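Local coordinates for 3,4-dihydroxy-2-butanone 4-phosphate synthase (Candida albicans, PDB 1TKS), which catalyses the conversion of D-ribulose 5-phosphate to formate and 3,4-dihydroxy-2-butanone 4-phosphate in riboflavin biosynthesis, at residues D34-A39 and G162-L167; E40-E45 and D105-T110. One frame throughout, in Å; residues are numbered along the deposited sequence.

Contact 1 pairs two antiparallel strands near the centre of the chain, and contact 2 sets the turn after strand 34-38 against helix 103-114; the centres of the two contacts are about 12 Å apart. Both are largely buried, though contact 2 lies farther out and has partly exposed residues at its margin. Backbone hydrogen bonds hold the first together; no hydrogen bond crosses the second, where methyl groups do the work. The two join directly: Ala-39 CB touches Thr-110 CG2 at 3.6 Å, and Val-163 CG1 meets Ile-42 CD1 at 3.7 Å. Contact 1 carries Asp-34, a probable ligand of ribulose 5-phosphate, whereas contact 2 is remote from the substrate and metal sites.

Contact 1. Residues D34-A39 and G162-L167; sequences DLIMAA and GVICEL
Asp-34 and Glu-166 start the antiparallel pairing as a non-hydrogen-bonded pair, their side chains alongside each other. Asp-34 turns its CG beside its own backbone N (chi1 -74°), which brings OD1 to 3.1 Å from Glu-166 CA and against Glu-166 CG; the two carboxylate planes stand at 90°. Asp-34 OD2 is hydrogen-bonded to His-145 ND1; Asp-34 probably binds ribulose 5-phosphate and His-145 a magnesium ion, so the pairing places this strand end at the active site. Glu-166 OE2 is hydrogen-bonded to Ser-55 OG. On the other face Leu-35 crosses Leu-167 at about a right angle, CD1 lying 3.6 Å from Leu-167 CD2. Leu-35 N donates to Cys-165 O at 2.9 Å, and Leu-35 O accepts from Cys-165 N in return. Met-37 and Val-163 form the second hydrogen-bonded pair; here Val-163 CG1, placed between N and carbonyl carbon (chi1 56°), packs tightly on Met-37 CG at 3.5 Å. Strand 34-38 is an inner strand of the mixed sheet, with 21-24 along its other edge and 162-166 outermost within this chain. Helix 44-52 covers the face of Leu-35, Met-37 and Val-163 through Leu-50 and Lys-46, and helix 103-114 reaches Val-163 and Ala-39 through Thr-110.

Contact 2. Residues E40-E45 and D105-T110; sequences ELITQE and DRALTT
Arg-106 O is gripped twice by Thr-110, one turn further along helix 103-114: the backbone N donates at 3.0 Å and OG1 at 2.8 Å, from opposite faces of the carbonyl plane. The hydroxyl comes in tilted 28° from that plane. This second bond fixes the rotation of the threonine: OG1 sits beside the backbone N (chi1 -61°), which puts CG2 anti to that N and presents the methyl to the segment 40-45. There Thr-110 CG2 meets Ile-42 CG2 at 3.6 Å, the two side chains crossing at about a right angle. The longer branch of Ile-42, CG1 anti to the backbone N (chi1 -167°), leads aside toward Val-163, and the CG2 methyl does the touching. One turn back, Ala-107 directs its CB at the backbone of residues 42-44: the methyl lies 3.5 Å from Thr-43 O and also packs on Ile-42 O and Gln-44 N. So small a side chain lets the backbone come near, with Gln-44 CA 5.5 Å from Ala-107 CA. Ile-42 O, packed on this methyl, accepts a hydrogen bond from Arg-111 NH1. Met-47 of helix 44-52 covers both Ile-42 and Ala-107, and Gln-44 also packs on Leu-174 of the second subunit. Thr-43 is the N-cap of helix 44-52, its OG1 accepting from Lys-46 N: the arrangement is a strand-to-helix connection whose N-capped start rests on the side of helix 103-114.

Contact 1. Residues D34-A39 and G162-L167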
loop_
_atom_site.group_PDB
_atom_site.type_symbol
_atom_site.label_atom_id
_atom_site.label_comp_id
_atom_site.label_asym_id
_atom_site.label_seq_id
_atom_site.Cartn_x
_atom_site.Cartn_y
_atom_site.Cartn_z
ATOM N N ASP B 34 11.360 5.107 -8.687
ATOM C CA ASP B 34 10.018 5.405 -8.205
ATOM C C ASP B 34 9.273 6.242 -9.229
ATOM O O ASP B 34 9.870 7.065 -9.925
ATOM C CB ASP B 34 10.059 6.195 -6.889
ATOM C CG ASP B 34 10.452 5.346 -5.688
ATOM O OD1 ASP B 34 10.483 4.107 -5.797
ATOM O OD2 ASP B 34 10.719 5.937 -4.621
ATOM N N LEU B 35 7.968 6.019 -9.326
ATOM C CA LEU B 35 7.136 6.807 -10.226
ATOM C C LEU B 35 6.638 7.992 -9.406
ATOM O O LEU B 35 6.198 7.819 -8.268
ATOM C CB LEU B 35 5.944 5.987 -10.716
ATOM C CG LEU B 35 6.250 5.027 -11.864
ATOM C CD1 LEU B 35 5.042 4.149 -12.124
ATOM C CD2 LEU B 35 6.619 5.830 -13.108
ATOM N N ILE B 36 6.722 9.191 -9.974
ATOM C CA ILE B 36 6.266 10.404 -9.292
ATOM C C ILE B 36 5.523 11.322 -10.259
ATOM O O ILE B 36 5.935 11.485 -11.408
ATOM C CB ILE B 36 7.440 11.245 -8.721
ATOM C CG1 ILE B 36 8.365 10.372 -7.870
ATOM C CG2 ILE B 36 6.884 12.406 -7.897
ATOM C CD1 ILE B 36 9.515 11.137 -7.227
ATOM N N MET B 37 4.425 11.911 -9.797
ATOM C CA MET B 37 3.673 12.863 -10.613
ATOM C C MET B 37 2.960 13.855 -9.714
ATOM O O MET B 37 2.881 13.658 -8.503
ATOM C CB MET B 37 2.667 12.156 -11.542
ATOM C CG MET B 37 1.405 11.573 -10.892
ATOM S SD MET B 37 0.136 11.192 -12.121
ATOM C CE MET B 37 -0.533 12.801 -12.472
ATOM N N ALA B 38 2.455 14.925 -10.315
ATOM C CA ALA B 38 1.751 15.968 -9.581
ATOM C C ALA B 38 0.499 15.415 -8.908
ATOM O O ALA B 38 -0.334 14.785 -9.551
ATOM C CB ALA B 38 1.376 17.100 -10.527
ATOM N N ALA B 39 0.370 15.661 -7.608
ATOM C CA ALA B 39 -0.780 15.171 -6.856
ATOM C C ALA B 39 -2.105 15.692 -7.404
ATOM O O ALA B 39 -3.084 14.945 -7.503
ATOM C CB ALA B 39 -0.641 15.548 -5.378
ATOM N N GLY B 162 2.891 16.020 -4.300
ATOM C CA GLY B 162 3.137 15.019 -5.322
ATOM C C GLY B 162 2.615 13.672 -4.860
ATOM O O GLY B 162 2.048 13.558 -3.774
ATOM N N VAL B 163 2.785 12.648 -5.686
ATOM C CA VAL B 163 2.345 11.303 -5.327
ATOM C C VAL B 163 3.432 10.366 -5.845
ATOM O O VAL B 163 3.936 10.553 -6.954
ATOM C CB VAL B 163 0.951 10.975 -5.940
ATOM C CG1 VAL B 163 0.969 11.165 -7.448
ATOM C CG2 VAL B 163 0.541 9.551 -5.584
ATOM N N ILE B 164 3.809 9.372 -5.044
ATOM C CA ILE B 164 4.890 8.469 -5.430
ATOM C C ILE B 164 4.685 7.018 -5.003
ATOM O O ILE B 164 3.878 6.719 -4.121
ATOM C CB ILE B 164 6.249 8.942 -4.820
ATOM C CG1 ILE B 164 6.265 8.719 -3.301
ATOM C CG2 ILE B 164 6.464 10.429 -5.093
ATOM C CD1 ILE B 164 7.621 9.021 -2.645
ATOM N N CYS B 165 5.427 6.118 -5.643
ATOM C CA CYS B 165 5.388 4.698 -5.302
ATOM C C CYS B 165 6.498 3.979 -6.057
ATOM O O CYS B 165 6.847 4.367 -7.170
ATOM C CB CYS B 165 4.025 4.084 -5.625
ATOM S SG CYS B 165 3.669 2.634 -4.563
ATOM N N GLU B 166 7.032 2.928 -5.440
ATOM C CA GLU B 166 8.141 2.144 -5.989
ATOM C C GLU B 166 7.792 1.200 -7.133
ATOM O O GLU B 166 6.872 0.393 -7.015
ATOM C CB GLU B 166 8.790 1.302 -4.882
ATOM C CG GLU B 166 9.193 2.049 -3.621
ATOM C CD GLU B 166 8.051 2.217 -2.630
ATOM O OE1 GLU B 166 8.322 2.642 -1.489
ATOM O OE2 GLU B 166 6.890 1.929 -2.986
ATOM N N LEU B 167 8.539 1.285 -8.230
ATOM C CA LEU B 167 8.304 0.392 -9.363
ATOM C C LEU B 167 8.732 -1.026 -8.992
ATOM O O LEU B 167 9.795 -1.226 -8.405
ATOM C CB LEU B 167 9.101 0.861 -10.583
ATOM C CG LEU B 167 8.462 1.978 -11.410
ATOM C CD1 LEU B 167 9.512 2.616 -12.296
ATOM C CD2 LEU B 167 7.312 1.420 -12.238
#

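Contact 2. Residues E40-E45 and D105-T110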
loop_
_atom_site.group_PDB
_atom_site.type_symbol
_atom_site.label_atom_id
_atom_site.label_comp_id
_atom_site.label_asym_id
_atom_site.label_seq_id
_atom_site.Cartn_x
_atom_site.Cartn_y
_atom_site.Cartn_z
ATOM N N GLU B 40 -2.139 16.971 -7.762
ATOM C CA GLU B 40 -3.362 17.584 -8.270
ATOM C C GLU B 40 -3.782 17.092 -9.646
ATOM O O GLU B 40 -4.906 17.342 -10.078
ATOM C CB GLU B 40 -3.208 19.107 -8.308
ATOM C CG GLU B 40 -2.087 19.596 -9.209
ATOM C CD GLU B 40 -1.753 21.054 -8.968
ATOM O OE1 GLU B 40 -2.417 21.933 -9.556
ATOM O OE2 GLU B 40 -0.833 21.315 -8.171
ATOM N N LEU B 41 -2.899 16.372 -10.327
ATOM C CA LEU B 41 -3.219 15.906 -11.670
ATOM C C LEU B 41 -3.464 14.412 -11.806
ATOM O O LEU B 41 -3.820 13.946 -12.887
ATOM C CB LEU B 41 -2.104 16.315 -12.637
ATOM C CG LEU B 41 -1.763 17.805 -12.710
ATOM C CD1 LEU B 41 -0.588 18.013 -13.657
ATOM C CD2 LEU B 41 -2.977 18.589 -13.176
ATOM N N ILE B 42 -3.286 13.659 -10.722
ATOM C CA ILE B 42 -3.486 12.214 -10.799
ATOM C C ILE B 42 -4.952 11.814 -10.913
ATOM O O ILE B 42 -5.770 12.098 -10.041
ATOM C CB ILE B 42 -2.819 11.476 -9.603
ATOM C CG1 ILE B 42 -2.767 9.974 -9.883
ATOM C CG2 ILE B 42 -3.573 11.748 -8.307
ATOM C CD1 ILE B 42 -1.824 9.208 -8.962
ATOM N N THR B 43 -5.267 11.156 -12.026
ATOM C CA THR B 43 -6.620 10.698 -12.314
ATOM C C THR B 43 -6.807 9.262 -11.865
ATOM O O THR B 43 -5.859 8.608 -11.436
ATOM C CB THR B 43 -6.903 10.734 -13.827
ATOM O OG1 THR B 43 -5.951 9.895 -14.496
ATOM C CG2 THR B 43 -6.784 12.144 -14.366
ATOM N N GLN B 44 -8.040 8.779 -11.980
ATOM C CA GLN B 44 -8.359 7.406 -11.620
ATOM C C GLN B 44 -7.487 6.468 -12.447
ATOM O O GLN B 44 -6.877 5.549 -11.912
ATOM C CB GLN B 44 -9.838 7.116 -11.903
ATOM C CG GLN B 44 -10.326 5.766 -11.396
ATOM C CD GLN B 44 -10.051 4.611 -12.347
ATOM O OE1 GLN B 44 -10.317 3.455 -12.019
ATOM N NE2 GLN B 44 -9.533 4.918 -13.532
ATOM N N GLU B 45 -7.426 6.712 -13.753
ATOM C CA GLU B 45 -6.631 5.874 -14.643
ATOM C C GLU B 45 -5.149 5.920 -14.297
ATOM O O GLU B 45 -4.469 4.894 -14.317
ATOM C CB GLU B 45 -6.804 6.298 -16.105
ATOM C CG GLU B 45 -8.208 6.169 -16.683
ATOM C CD GLU B 45 -9.180 7.197 -16.138
ATOM O OE1 GLU B 45 -8.731 8.240 -15.616
ATOM O OE2 GLU B 45 -10.401 6.968 -16.249
ATOM N N ASP B 105 -10.913 6.478 -5.548
ATOM C CA ASP B 105 -10.846 7.098 -4.234
ATOM C C ASP B 105 -9.449 7.599 -3.877
ATOM O O ASP B 105 -9.296 8.732 -3.409
ATOM C CB ASP B 105 -11.345 6.123 -3.163
ATOM C CG ASP B 105 -12.856 5.902 -3.220
ATOM O OD1 ASP B 105 -13.511 6.413 -4.152
ATOM O OD2 ASP B 105 -13.382 5.212 -2.326
ATOM N N ARG B 106 -8.429 6.773 -4.088
ATOM C CA ARG B 106 -7.072 7.205 -3.773
ATOM C C ARG B 106 -6.654 8.385 -4.637
ATOM O O ARG B 106 -5.949 9.276 -4.167
ATOM C CB ARG B 106 -6.071 6.044 -3.901
ATOM C CG ARG B 106 -6.093 5.134 -2.678
ATOM C CD ARG B 106 -4.842 4.288 -2.532
ATOM N NE ARG B 106 -4.870 3.069 -3.336
ATOM C CZ ARG B 106 -3.905 2.154 -3.312
ATOM N NH1 ARG B 106 -2.847 2.335 -2.529
ATOM N NH2 ARG B 106 -3.996 1.056 -4.051
ATOM N N ALA B 107 -7.104 8.413 -5.888
ATOM C CA ALA B 107 -6.768 9.526 -6.768
ATOM C C ALA B 107 -7.469 10.792 -6.275
ATOM O O ALA B 107 -6.870 11.867 -6.245
ATOM C CB ALA B 107 -7.188 9.211 -8.200
ATOM N N LEU B 108 -8.736 10.658 -5.888
ATOM C CA LEU B 108 -9.511 11.796 -5.393
ATOM C C LEU B 108 -8.886 12.352 -4.123
ATOM O O LEU B 108 -8.765 13.565 -3.962
ATOM C CB LEU B 108 -10.967 11.383 -5.121
ATOM C CG LEU B 108 -11.926 12.388 -4.466
ATOM C CD1 LEU B 108 -11.953 13.689 -5.262
ATOM C CD2 LEU B 108 -13.333 11.787 -4.394
ATOM N N THR B 109 -8.483 11.468 -3.220
ATOM C CA THR B 109 -7.867 11.908 -1.979
ATOM C C THR B 109 -6.557 12.637 -2.272
ATOM O O THR B 109 -6.268 13.676 -1.675
ATOM C CB THR B 109 -7.598 10.717 -1.044
ATOM O OG1 THR B 109 -8.849 10.157 -0.628
ATOM C CG2 THR B 109 -6.809 11.157 0.182
ATOM N N THR B 110 -5.772 12.095 -3.197
ATOM C CA THR B 110 -4.500 12.705 -3.553
ATOM C C THR B 110 -4.689 14.110 -4.131
ATOM O O THR B 110 -3.983 15.045 -3.742
ATOM C CB THR B 110 -3.732 11.816 -4.553
ATOM O OG1 THR B 110 -3.469 10.548 -3.939
ATOM C CG2 THR B 110 -2.415 12.461 -4.945
#